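Local coordinates for protein-tyrosine-phosphatase (Shewanella sp., PDB 2Z72) that removes phosphate from phosphotyrosine in proteins at low temperature, probably by the two-metal chemistry of calcineurin-like phosphoesterases, at residues 243-246 against 247-251; 222-225 against 226-230. All blocks are in the same frame, centred on the assembly; numbering follows the deposited sequence.

Contact 1 of 2, residues 243-246 against 247-251; sequences DLLN and FLFFG
Leu245 and Phe249 lie one turn apart on the short alpha-helix 243-249, and the side chains of this two-turn helix, with Phe250 just beyond, set the pattern of this contact. CD2 of Leu245 meets CE1 of the Phe249 ring at 4.3 Å, an apolar pair suited to a helix face that packs against Leu239 of helix 236-241. The same ring turns its edge to the carbonyl of its own turn: Leu245 O lies in the ring plane, 3.4 Å from Phe249 CD1, and also accepts the bond from Phe249 N at 2.9 Å. Leu244 CG and Leu248 CD1 form a second apolar pair at the same separation, along the flank that faces Leu227 of helix 221-231. Aliphatic branches suit that interface because they fill it without needing polar partners.

Asn246 and Phe250 are arranged differently. In the Asn246 conformer described, their side chains cross at about a right angle, with the amide and ring planes 80° apart, and OD1 of Asn246 stands 3.8 Å from Phe250 CD1. The amide is directed by CG lying opposite the backbone N (chi1 -174°), and its ND2 is bonded to Lys240 O; the Lys240 side chain in turn makes a cation-pi contact with the Phe250 ring. The helix ends at Phe249: Phe247 N still bonds to Asp243 O almost straight, at 166°, whereas Phe250, the first residue to leave helical angles, gives only a weak bond to Asn246 O. Over one face of the Phe250 ring sits Phe249 CB, 3.8 Å above the ring centre.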
loop_
_atom_site.group_PDB
_atom_site.type_symbol
_atom_site.label_atom_id
_atom_site.label_comp_id
_atom_site.label_asym_id
_atom_site.label_seq_id
_atom_site.Cartn_x
_atom_site.Cartn_y
_atom_site.Cartn_z
ATOM N N ASP A 243 0.110 -5.203 25.415
ATOM C CA ASP A 243 0.931 -6.290 24.900
ATOM C C ASP A 243 0.600 -6.637 23.478
ATOM O O ASP A 243 1.483 -6.875 22.651
ATOM C CB ASP A 243 0.615 -7.419 25.890
ATOM C CG ASP A 243 1.155 -8.787 25.600
ATOM O OD1 ASP A 243 2.305 -8.792 25.088
ATOM O OD2 ASP A 243 0.486 -9.806 25.855
ATOM N N LEU A 244 -0.705 -6.668 23.190
ATOM C CA LEU A 244 -1.095 -7.103 21.852
ATOM C C LEU A 244 -0.832 -6.037 20.809
ATOM O O LEU A 244 -0.326 -6.364 19.709
ATOM C CB LEU A 244 -2.566 -7.491 21.876
ATOM C CG LEU A 244 -3.179 -7.891 20.548
ATOM C CD1 LEU A 244 -2.423 -9.019 19.895
ATOM C CD2 LEU A 244 -4.643 -8.343 20.726
ATOM N N LEU A 245 -1.158 -4.784 21.126
ATOM C CA LEU A 245 -0.843 -3.713 20.199
ATOM C C LEU A 245 0.660 -3.608 19.979
ATOM O O LEU A 245 1.104 -3.301 18.856
ATOM C CB LEU A 245 -1.433 -2.375 20.672
ATOM C CG LEU A 245 -2.944 -2.300 20.715
ATOM C CD1 LEU A 245 -3.400 -0.938 21.236
ATOM C CD2 LEU A 245 -3.586 -2.647 19.374
ATOM N N ASN A 246 1.436 -3.819 21.023
ATOM C CA ASN A 246 2.889 -3.746 20.910
ATOM C C ASN A 246 3.405 -4.758 19.895
ATOM O O ASN A 246 4.185 -4.477 19.003
ATOM C CB ASN A 246 3.463 -3.936 22.306
ATOM C CG ASN A 246 4.965 -3.748 22.344
ATOM O OD1 ASN A 246 5.673 -4.239 21.450
ATOM N ND2 ASN A 246 5.483 -3.052 23.343
ATOM N N PHE A 247 2.889 -5.980 20.006
ATOM C CA PHE A 247 3.181 -7.016 18.987
ATOM C C PHE A 247 2.814 -6.557 17.597
ATOM O O PHE A 247 3.591 -6.605 16.665
ATOM C CB PHE A 247 2.422 -8.320 19.281
ATOM C CG PHE A 247 2.549 -9.288 18.141
ATOM C CD1 PHE A 247 1.428 -9.715 17.441
ATOM C CD2 PHE A 247 3.773 -9.746 17.727
ATOM C CE1 PHE A 247 1.535 -10.554 16.370
ATOM C CE2 PHE A 247 3.913 -10.617 16.673
ATOM C CZ PHE A 247 2.806 -11.008 15.973
ATOM N N LEU A 248 1.565 -6.125 17.407
ATOM C CA LEU A 248 1.052 -5.795 16.100
ATOM C C LEU A 248 1.796 -4.656 15.436
ATOM O O LEU A 248 1.962 -4.651 14.210
ATOM C CB LEU A 248 -0.465 -5.510 16.164
ATOM C CG LEU A 248 -1.365 -6.716 16.427
ATOM C CD1 LEU A 248 -2.807 -6.235 16.651
ATOM C CD2 LEU A 248 -1.268 -7.674 15.250
ATOM N N PHE A 249 2.185 -3.651 16.226
ATOM C CA PHE A 249 2.743 -2.447 15.636
ATOM C C PHE A 249 4.242 -2.413 15.559
ATOM O O PHE A 249 4.779 -1.550 14.817
ATOM C CB PHE A 249 2.262 -1.198 16.410
ATOM C CG PHE A 249 0.879 -0.752 15.960
ATOM C CD1 PHE A 249 -0.279 -1.328 16.395
ATOM C CD2 PHE A 249 0.764 0.262 15.031
ATOM C CE1 PHE A 249 -1.542 -0.921 15.963
ATOM C CE2 PHE A 249 -0.485 0.687 14.632
ATOM C CZ PHE A 249 -1.625 0.085 15.063
ATOM N N PHE A 250 4.962 -3.281 16.241
ATOM C CA PHE A 250 6.415 -3.146 16.286
ATOM C C PHE A 250 7.149 -4.328 15.732
ATOM O O PHE A 250 6.683 -5.016 14.820
ATOM C CB PHE A 250 6.793 -2.697 17.721
ATOM C CG PHE A 250 6.123 -1.364 18.028
ATOM C CD1 PHE A 250 5.216 -1.327 19.089
ATOM C CD2 PHE A 250 6.328 -0.231 17.275
ATOM C CE1 PHE A 250 4.554 -0.142 19.372
ATOM C CE2 PHE A 250 5.683 0.982 17.551
ATOM C CZ PHE A 250 4.767 0.975 18.609
ATOM N N GLY A 251 8.396 -4.591 16.112
ATOM C CA GLY A 251 9.363 -5.304 15.317
ATOM C C GLY A 251 9.126 -6.708 14.908
ATOM O O GLY A 251 9.639 -7.185 13.866
#

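Contact 2 of 2, residues 222-225 against 226-230; sequences DKAN and ALYRA
Arg229 folds back over the peptide of Asn225, one turn earlier in the alpha-helix 221-231. Its CB stands 3.8 Å from Asn225 O, the oxygen that also accepts the backbone bond from Arg229 N. CG follows at 3.6 Å from that oxygen; it lies opposite the carbonyl carbon (chi1 -79°), and the later bend at chi3 (-76°) brings the end of the chain back along the helix. NE passes the oxygen at a similar distance, and the guanidinium then turns one face to it, Asn225 O standing 3.6 Å from the plane over its centre. At the tip NH2 comes 3.8 Å from Asn225 CB, while NH1 is hydrogen-bonded to Asn195 OD1. A long, flexible arginine suits this place because it can cover a carbonyl with its face and still reach Asn195 OD1 with NH1. An alanine here is likely to leave Asn195 OD1 without this donor and to uncover the Asn225 carbonyl.

On the other flank Lys223 and Leu227 run side by side, pointing the same way, with Lys223 CG 4.1 Å from Leu227 CD1 in the conformer described. Ala224 is small enough to leave room for the Tyr228 ring beside it, its CB meeting Tyr228 CE1 at 4.3 Å.

Asn225 is buried, and its amide is fully engaged: OD1 takes the N-H of Thr196, and ND2 gives to Asp65 OD1 and to the carbonyl of Ile197, in strand 197-200. One side of helix 221-231 is thereby fastened to that strand, while Ala224 and Leu227 pack on helix 243-249.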
loop_
_atom_site.group_PDB
_atom_site.type_symbol
_atom_site.label_atom_id
_atom_site.label_comp_id
_atom_site.label_asym_id
_atom_site.label_seq_id
_atom_site.Cartn_x
_atom_site.Cartn_y
_atom_site.Cartn_z
ATOM N N ASP A 222 -9.390 -10.898 11.213
ATOM C CA ASP A 222 -10.343 -9.853 11.493
ATOM C C ASP A 222 -9.973 -9.085 12.750
ATOM O O ASP A 222 -10.101 -7.870 12.799
ATOM C CB ASP A 222 -11.767 -10.389 11.598
ATOM C CG ASP A 222 -12.764 -9.268 11.771
ATOM O OD1 ASP A 222 -13.324 -9.178 12.832
ATOM O OD2 ASP A 222 -12.967 -8.389 10.903
ATOM N N LYS A 223 -9.530 -9.811 13.759
ATOM C CA LYS A 223 -9.184 -9.170 15.021
ATOM C C LYS A 223 -8.016 -8.205 14.815
ATOM O O LYS A 223 -8.040 -7.048 15.295
ATOM C CB LYS A 223 -8.877 -10.169 16.127
ATOM C CG LYS A 223 -8.544 -9.485 17.436
ATOM C CD LYS A 223 -8.429 -10.500 18.568
ATOM C CE LYS A 223 -8.197 -9.841 19.913
ATOM N NZ LYS A 223 -7.889 -10.709 21.053
ATOM N N ALA A 224 -6.992 -8.666 14.104
ATOM C CA ALA A 224 -5.820 -7.801 13.864
ATOM C C ALA A 224 -6.172 -6.613 13.012
ATOM O O ALA A 224 -5.815 -5.481 13.339
ATOM C CB ALA A 224 -4.748 -8.659 13.224
ATOM N N ASN A 225 -6.881 -6.822 11.908
ATOM C CA ASN A 225 -7.207 -5.721 11.003
ATOM C C ASN A 225 -8.058 -4.672 11.713
ATOM O O ASN A 225 -7.874 -3.468 11.470
ATOM C CB ASN A 225 -7.898 -6.225 9.736
ATOM C CG ASN A 225 -6.947 -6.886 8.802
ATOM O OD1 ASN A 225 -5.794 -6.419 8.606
ATOM N ND2 ASN A 225 -7.314 -8.002 8.185
ATOM N N ALA A 226 -8.984 -5.079 12.568
ATOM C CA ALA A 226 -9.774 -4.142 13.308
ATOM C C ALA A 226 -8.944 -3.381 14.332
ATOM O O ALA A 226 -9.122 -2.156 14.519
ATOM C CB ALA A 226 -10.934 -4.901 14.014
ATOM N N LEU A 227 -8.047 -4.070 15.035
ATOM C CA LEU A 227 -7.178 -3.343 15.990
ATOM C C LEU A 227 -6.264 -2.363 15.288
ATOM O O LEU A 227 -6.017 -1.264 15.849
ATOM C CB LEU A 227 -6.365 -4.377 16.773
ATOM C CG LEU A 227 -7.109 -5.121 17.868
ATOM C CD1 LEU A 227 -6.235 -6.231 18.431
ATOM C CD2 LEU A 227 -7.498 -4.163 18.986
ATOM N N TYR A 228 -5.780 -2.720 14.107
ATOM C CA TYR A 228 -4.934 -1.785 13.364
ATOM C C TYR A 228 -5.735 -0.523 13.002
ATOM O O TYR A 228 -5.217 0.591 13.158
ATOM C CB TYR A 228 -4.423 -2.443 12.124
ATOM C CG TYR A 228 -3.228 -3.358 12.283
ATOM C CD1 TYR A 228 -3.193 -4.679 11.857
ATOM C CD2 TYR A 228 -2.040 -2.860 12.829
ATOM C CE1 TYR A 228 -2.131 -5.468 12.000
ATOM C CE2 TYR A 228 -0.916 -3.647 12.940
ATOM C CZ TYR A 228 -0.955 -4.959 12.519
ATOM O OH TYR A 228 0.158 -5.784 12.585
ATOM N N ARG A 229 -6.966 -0.666 12.541
ATOM C CA ARG A 229 -7.739 0.504 12.201
ATOM C C ARG A 229 -8.028 1.344 13.439
ATOM O O ARG A 229 -8.034 2.578 13.376
ATOM C CB ARG A 229 -9.052 0.096 11.519
ATOM C CG ARG A 229 -8.893 -0.270 10.052
ATOM C CD ARG A 229 -10.195 -0.525 9.356
ATOM N NE ARG A 229 -10.783 -1.836 9.705
ATOM C CZ ARG A 229 -10.475 -2.958 9.094
ATOM N NH1 ARG A 229 -9.641 -3.001 8.110
ATOM N NH2 ARG A 229 -11.062 -4.092 9.470
ATOM N N ALA A 230 -8.334 0.710 14.559
ATOM C CA ALA A 230 -8.739 1.412 15.762
ATOM C C ALA A 230 -7.606 2.088 16.483
ATOM O O ALA A 230 -7.863 2.991 17.297
ATOM C CB ALA A 230 -9.468 0.444 16.723
#

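Overall arrangement
Along the chain, contact 2 (222-230) comes first and contact 1 (243-251) follows; they stand in series, neither nested nor crossed, and each is a run of overlapping i to i+4 bonds within one helix, closing no long loop. Helix 236-241 lies between them in sequence. In space their centres are about 12 Å apart, and helices 221-231 and 243-249 pack directly: Leu244 CD2 reaches Leu227 CD1 at 3.5 Å, Tyr228 OH probably bonds to Leu248 O at 2.7 Å, and Phe249 CE1 meets Tyr228 CD2. Strand 197-200, helix 221-231 and helix 243-249 are thus joined in succession, with the side chains of Tyr228 and Phe250 each about 12 Å from a bound zinc ion.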